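Local coordinates for amidohydrolase (Xanthomonas campestris pv. campestris, PDB 4DZH), which is a zinc-binding amidohydrolase that probably deaminates adenosine-type nucleosides such as 5'-methylthioadenosine, at residues Lys151-Val162 against Trp188-Ala199. Residues are numbered along the deposited sequence; the frame is centred on the assembly and turned at random.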
loop_
_atom_site.group_PDB
_atom_site.type_symbol
_atom_site.label_atom_id
_atom_site.label_comp_id
_atom_site.label_asym_id
_atom_site.label_seq_id
_atom_site.Cartn_x
_atom_site.Cartn_y
_atom_site.Cartn_z
ATOM N N LYS A 151 -16.833 -18.496 -14.158
ATOM C CA LYS A 151 -17.180 -18.743 -15.564
ATOM C C LYS A 151 -18.312 -17.792 -15.933
ATOM O O LYS A 151 -18.247 -17.126 -16.961
ATOM C CB LYS A 151 -17.612 -20.181 -15.761
ATOM C CG LYS A 151 -17.985 -20.486 -17.219
ATOM C CD LYS A 151 -16.795 -20.236 -18.140
ATOM C CE LYS A 151 -17.133 -20.600 -19.623
ATOM N NZ LYS A 151 -15.926 -20.878 -20.437
ATOM N N GLN A 152 -19.334 -17.688 -15.085
ATOM C CA GLN A 152 -20.492 -16.811 -15.402
ATOM C C GLN A 152 -20.059 -15.339 -15.602
ATOM O O GLN A 152 -20.614 -14.592 -16.438
ATOM C CB GLN A 152 -21.530 -16.939 -14.269
ATOM C CG GLN A 152 -22.753 -16.013 -14.359
ATOM C CD GLN A 152 -23.369 -15.740 -12.980
ATOM O OE1 GLN A 152 -23.226 -16.554 -12.051
ATOM N NE2 GLN A 152 -24.045 -14.577 -12.836
ATOM N N HIS A 153 -19.048 -14.899 -14.850
ATOM C CA HIS A 153 -18.596 -13.533 -14.950
ATOM C C HIS A 153 -17.504 -13.332 -15.983
ATOM O O HIS A 153 -16.949 -12.208 -16.120
ATOM C CB HIS A 153 -18.092 -13.019 -13.580
ATOM C CG HIS A 153 -19.192 -12.746 -12.607
ATOM N ND1 HIS A 153 -19.761 -13.726 -11.835
ATOM C CD2 HIS A 153 -19.894 -11.613 -12.364
ATOM C CE1 HIS A 153 -20.740 -13.200 -11.110
ATOM N NE2 HIS A 153 -20.842 -11.925 -11.419
ATOM N N GLY A 154 -17.150 -14.401 -16.682
ATOM C CA GLY A 154 -16.044 -14.315 -17.607
ATOM C C GLY A 154 -14.677 -14.030 -17.021
ATOM O O GLY A 154 -13.870 -13.360 -17.646
ATOM N N PHE A 155 -14.400 -14.566 -15.829
ATOM C CA PHE A 155 -13.206 -14.211 -15.093
ATOM C C PHE A 155 -12.300 -15.441 -15.045
ATOM O O PHE A 155 -12.798 -16.535 -14.833
ATOM C CB PHE A 155 -13.599 -13.737 -13.673
ATOM C CG PHE A 155 -12.461 -13.123 -12.900
ATOM C CD1 PHE A 155 -11.508 -13.911 -12.244
ATOM C CD2 PHE A 155 -12.340 -11.748 -12.833
ATOM C CE1 PHE A 155 -10.444 -13.320 -11.559
ATOM C CE2 PHE A 155 -11.256 -11.134 -12.159
ATOM C CZ PHE A 155 -10.317 -11.925 -11.503
ATOM N N ARG A 156 -10.995 -15.262 -15.309
ATOM C CA ARG A 156 -10.105 -16.415 -15.441
ATOM C C ARG A 156 -9.668 -16.962 -14.080
ATOM O O ARG A 156 -9.351 -16.212 -13.158
ATOM C CB ARG A 156 -8.878 -16.021 -16.263
ATOM C CG ARG A 156 -8.108 -17.232 -16.837
ATOM C CD ARG A 156 -6.976 -16.745 -17.728
ATOM N NE ARG A 156 -7.485 -15.903 -18.804
ATOM C CZ ARG A 156 -8.064 -16.377 -19.911
ATOM N NH1 ARG A 156 -8.247 -17.695 -20.079
ATOM N NH2 ARG A 156 -8.484 -15.534 -20.846
ATOM N N ALA A 157 -9.622 -18.284 -13.966
ATOM C CA ALA A 157 -9.231 -18.853 -12.678
ATOM C C ALA A 157 -8.657 -20.236 -12.795
ATOM O O ALA A 157 -9.148 -21.081 -13.546
ATOM C CB ALA A 157 -10.446 -18.918 -11.762
ATOM N N LEU A 158 -7.659 -20.471 -11.959
ATOM C CA LEU A 158 -7.243 -21.857 -11.630
ATOM C C LEU A 158 -7.919 -22.135 -10.296
ATOM O O LEU A 158 -7.647 -21.421 -9.298
ATOM C CB LEU A 158 -5.712 -21.928 -11.492
ATOM C CG LEU A 158 -5.188 -23.329 -11.093
ATOM C CD1 LEU A 158 -5.556 -24.407 -12.114
ATOM C CD2 LEU A 158 -3.670 -23.321 -10.889
ATOM N N VAL A 159 -8.845 -23.096 -10.279
ATOM C CA VAL A 159 -9.707 -23.308 -9.110
ATOM C C VAL A 159 -9.265 -24.557 -8.395
ATOM O O VAL A 159 -9.177 -25.634 -9.001
ATOM C CB VAL A 159 -11.186 -23.435 -9.525
ATOM C CG1 VAL A 159 -12.053 -23.770 -8.308
ATOM C CG2 VAL A 159 -11.663 -22.136 -10.158
ATOM N N GLY A 160 -8.951 -24.410 -7.117
ATOM C CA GLY A 160 -8.457 -25.568 -6.384
ATOM C C GLY A 160 -9.517 -26.384 -5.670
ATOM O O GLY A 160 -10.432 -25.824 -5.043
ATOM N N ALA A 161 -9.345 -27.701 -5.701
ATOM C CA ALA A 161 -10.193 -28.617 -4.965
ATOM C C ALA A 161 -9.480 -28.904 -3.641
ATOM O O ALA A 161 -8.405 -29.515 -3.607
ATOM C CB ALA A 161 -10.373 -29.938 -5.786
ATOM N N VAL A 162 -10.046 -28.397 -2.551
ATOM C CA VAL A 162 -9.435 -28.583 -1.231
ATOM C C VAL A 162 -9.328 -30.060 -0.827
ATOM O O VAL A 162 -10.312 -30.824 -0.954
ATOM C CB VAL A 162 -10.249 -27.831 -0.122
ATOM C CG1 VAL A 162 -9.672 -28.108 1.263
ATOM C CG2 VAL A 162 -10.302 -26.330 -0.372
ATOM N N TRP A 188 -14.750 -29.296 -15.848
ATOM C CA TRP A 188 -14.035 -28.144 -16.410
ATOM C C TRP A 188 -12.885 -28.523 -17.339
ATOM O O TRP A 188 -12.106 -27.654 -17.725
ATOM C CB TRP A 188 -13.565 -27.175 -15.283
ATOM C CG TRP A 188 -14.768 -26.605 -14.554
ATOM C CD1 TRP A 188 -15.290 -27.027 -13.358
ATOM C CD2 TRP A 188 -15.672 -25.633 -15.057
ATOM N NE1 TRP A 188 -16.418 -26.315 -13.048
ATOM C CE2 TRP A 188 -16.684 -25.454 -14.084
ATOM C CE3 TRP A 188 -15.702 -24.850 -16.214
ATOM C CZ2 TRP A 188 -17.727 -24.538 -14.243
ATOM C CZ3 TRP A 188 -16.745 -23.918 -16.365
ATOM C CH2 TRP A 188 -17.740 -23.784 -15.382
ATOM N N ARG A 189 -12.795 -29.796 -17.746
ATOM C CA ARG A 189 -11.719 -30.141 -18.688
ATOM C C ARG A 189 -11.875 -29.334 -19.999
ATOM O O ARG A 189 -12.977 -29.151 -20.535
ATOM C CB ARG A 189 -11.621 -31.652 -18.948
ATOM C CG ARG A 189 -12.947 -32.281 -19.178
ATOM C CD ARG A 189 -12.821 -33.724 -19.665
ATOM N NE ARG A 189 -13.917 -34.534 -19.130
ATOM C CZ ARG A 189 -13.750 -35.550 -18.284
ATOM N NH1 ARG A 189 -12.521 -35.884 -17.881
ATOM N NH2 ARG A 189 -14.804 -36.242 -17.849
ATOM N N ASP A 190 -10.754 -28.817 -20.476
ATOM C CA ASP A 190 -10.705 -28.064 -21.719
ATOM C C ASP A 190 -11.553 -26.799 -21.755
ATOM O O ASP A 190 -11.892 -26.314 -22.840
ATOM C CB ASP A 190 -11.063 -28.954 -22.916
ATOM C CG ASP A 190 -10.198 -30.197 -22.988
ATOM O OD1 ASP A 190 -8.956 -30.080 -22.837
ATOM O OD2 ASP A 190 -10.755 -31.298 -23.176
ATOM N N ASP A 191 -11.870 -26.216 -20.593
ATOM C CA ASP A 191 -12.565 -24.937 -20.634
ATOM C C ASP A 191 -11.524 -23.843 -20.846
ATOM O O ASP A 191 -10.429 -23.918 -20.280
ATOM C CB ASP A 191 -13.286 -24.680 -19.312
ATOM C CG ASP A 191 -14.195 -23.471 -19.378
ATOM O OD1 ASP A 191 -13.733 -22.319 -19.096
ATOM O OD2 ASP A 191 -15.385 -23.655 -19.732
ATOM N N PRO A 192 -11.836 -22.848 -21.700
ATOM C CA PRO A 192 -10.824 -21.810 -21.986
ATOM C C PRO A 192 -10.557 -20.808 -20.843
ATOM O O PRO A 192 -9.502 -20.170 -20.819
ATOM C CB PRO A 192 -11.425 -21.063 -23.180
ATOM C CG PRO A 192 -12.892 -21.241 -23.047
ATOM C CD PRO A 192 -13.076 -22.635 -22.474
ATOM N N LEU A 193 -11.510 -20.663 -19.935
ATOM C CA LEU A 193 -11.386 -19.725 -18.821
ATOM C C LEU A 193 -10.990 -20.385 -17.480
ATOM O O LEU A 193 -10.234 -19.782 -16.706
ATOM C CB LEU A 193 -12.691 -18.947 -18.656
ATOM C CG LEU A 193 -12.848 -17.610 -19.392
ATOM C CD1 LEU A 193 -14.246 -17.030 -19.154
ATOM C CD2 LEU A 193 -11.765 -16.600 -19.019
ATOM N N ILE A 194 -11.538 -21.574 -17.209
ATOM C CA ILE A 194 -11.405 -22.246 -15.917
ATOM C C ILE A 194 -10.582 -23.505 -16.064
ATOM O O ILE A 194 -10.850 -24.358 -16.955
ATOM C CB ILE A 194 -12.768 -22.655 -15.360
ATOM C CG1 ILE A 194 -13.754 -21.457 -15.318
ATOM C CG2 ILE A 194 -12.602 -23.371 -13.993
ATOM C CD1 ILE A 194 -13.298 -20.317 -14.437
ATOM N N SER A 195 -9.546 -23.596 -15.235
ATOM C CA SER A 195 -8.807 -24.842 -15.063
ATOM C C SER A 195 -8.839 -25.241 -13.583
ATOM O O SER A 195 -9.222 -24.434 -12.700
ATOM C CB SER A 195 -7.363 -24.706 -15.561
ATOM O OG SER A 195 -7.342 -24.479 -16.964
ATOM N N THR A 196 -8.422 -26.476 -13.312
ATOM C CA THR A 196 -8.560 -26.994 -11.965
ATOM C C THR A 196 -7.238 -27.485 -11.401
ATOM O O THR A 196 -6.340 -27.885 -12.151
ATOM C CB THR A 196 -9.590 -28.131 -11.892
ATOM O OG1 THR A 196 -9.152 -29.261 -12.672
ATOM C CG2 THR A 196 -10.969 -27.641 -12.397
ATOM N N ALA A 197 -7.128 -27.444 -10.074
ATOM C CA ALA A 197 -5.893 -27.885 -9.400
ATOM C C ALA A 197 -6.277 -28.630 -8.136
ATOM O O ALA A 197 -7.406 -28.502 -7.667
ATOM C CB ALA A 197 -5.050 -26.652 -9.001
ATOM N N PHE A 198 -5.360 -29.446 -7.608
ATOM C CA PHE A 198 -5.527 -29.945 -6.264
ATOM C C PHE A 198 -5.025 -28.905 -5.289
ATOM O O PHE A 198 -3.996 -28.271 -5.529
ATOM C CB PHE A 198 -4.742 -31.225 -6.087
ATOM C CG PHE A 198 -5.453 -32.444 -6.645
ATOM C CD1 PHE A 198 -6.478 -33.060 -5.916
ATOM C CD2 PHE A 198 -5.123 -32.953 -7.902
ATOM C CE1 PHE A 198 -7.144 -34.172 -6.430
ATOM C CE2 PHE A 198 -5.783 -34.062 -8.422
ATOM C CZ PHE A 198 -6.787 -34.685 -7.696
ATOM N N ALA A 199 -5.737 -28.745 -4.178
ATOM C CA ALA A 199 -5.337 -27.814 -3.140
ATOM C C ALA A 199 -5.272 -28.504 -1.777
ATOM O O ALA A 199 -6.097 -28.229 -0.889
ATOM C CB ALA A 199 -6.292 -26.612 -3.092
HETATM O O HOH W 1 -9.945 -17.445 -22.673
HETATM O O HOH W 2 -7.448 -20.140 -18.420
#
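Ile194 packs against Val159 and Ala157 on the adjacent parallel strand, its CG2 4.1 Å from Val159 CG2 and its CD1 close to Ala157 CB and Phe155 O. With CG1 beside its backbone N (chi1 -53°), the same isoleucine also meets the CB of Lys151, while its CG2 lies over one face of the Trp188 ring, offset toward the rim. Tyr150 of helix 143-152 packs on both Ala157 and Ile194. On the other face of the sheet, Leu158 spreads CG and CD1 over the methyl of Ala197, CD1 to CB 3.9 Å. Gly160 brings its bare CA up to the Ala199 methyl, CA to CB 4.1 Å.

Six backbone hydrogen bonds join strands 156-162 and 194-199, from Ala157 N to Leu193 O (3.2 Å) through Ala199 N to Ala161 O (2.8 Å). Beyond the strand start, Leu193 fits one methyl, CD1, against Gly154 CA (3.6 Å) in the Schellman motif ending helix 143-152, and lays the other, CD2, over a face of the Arg156 guanidinium. Pro192 O sits at that group's edge, in plane, but its bond from NH1 is weak and bent (116°); the salt bridge from NE to Asp380 is the stronger tie.

Lys151 runs past the Trp188 ring, CB to CH2 3.6 Å, and bends at chi2 (60°) to bring NZ to Asp191 OD2 (2.9 Å) on its syn side. Asp191 OD1 accepts from Leu193 N in an Asx turn and from Ile194 N in an Asx motif, the two approaching from opposite faces of the carboxylate plane; this double grip probably holds the carboxylate turned so that OD2 meets the lysine. Together, strand 156-163, helix 174-188 and strand 194-200 form a beta-alpha-beta crossover of the amidohydrolase TIM barrel, with Thr196 beside the zinc-binding His185.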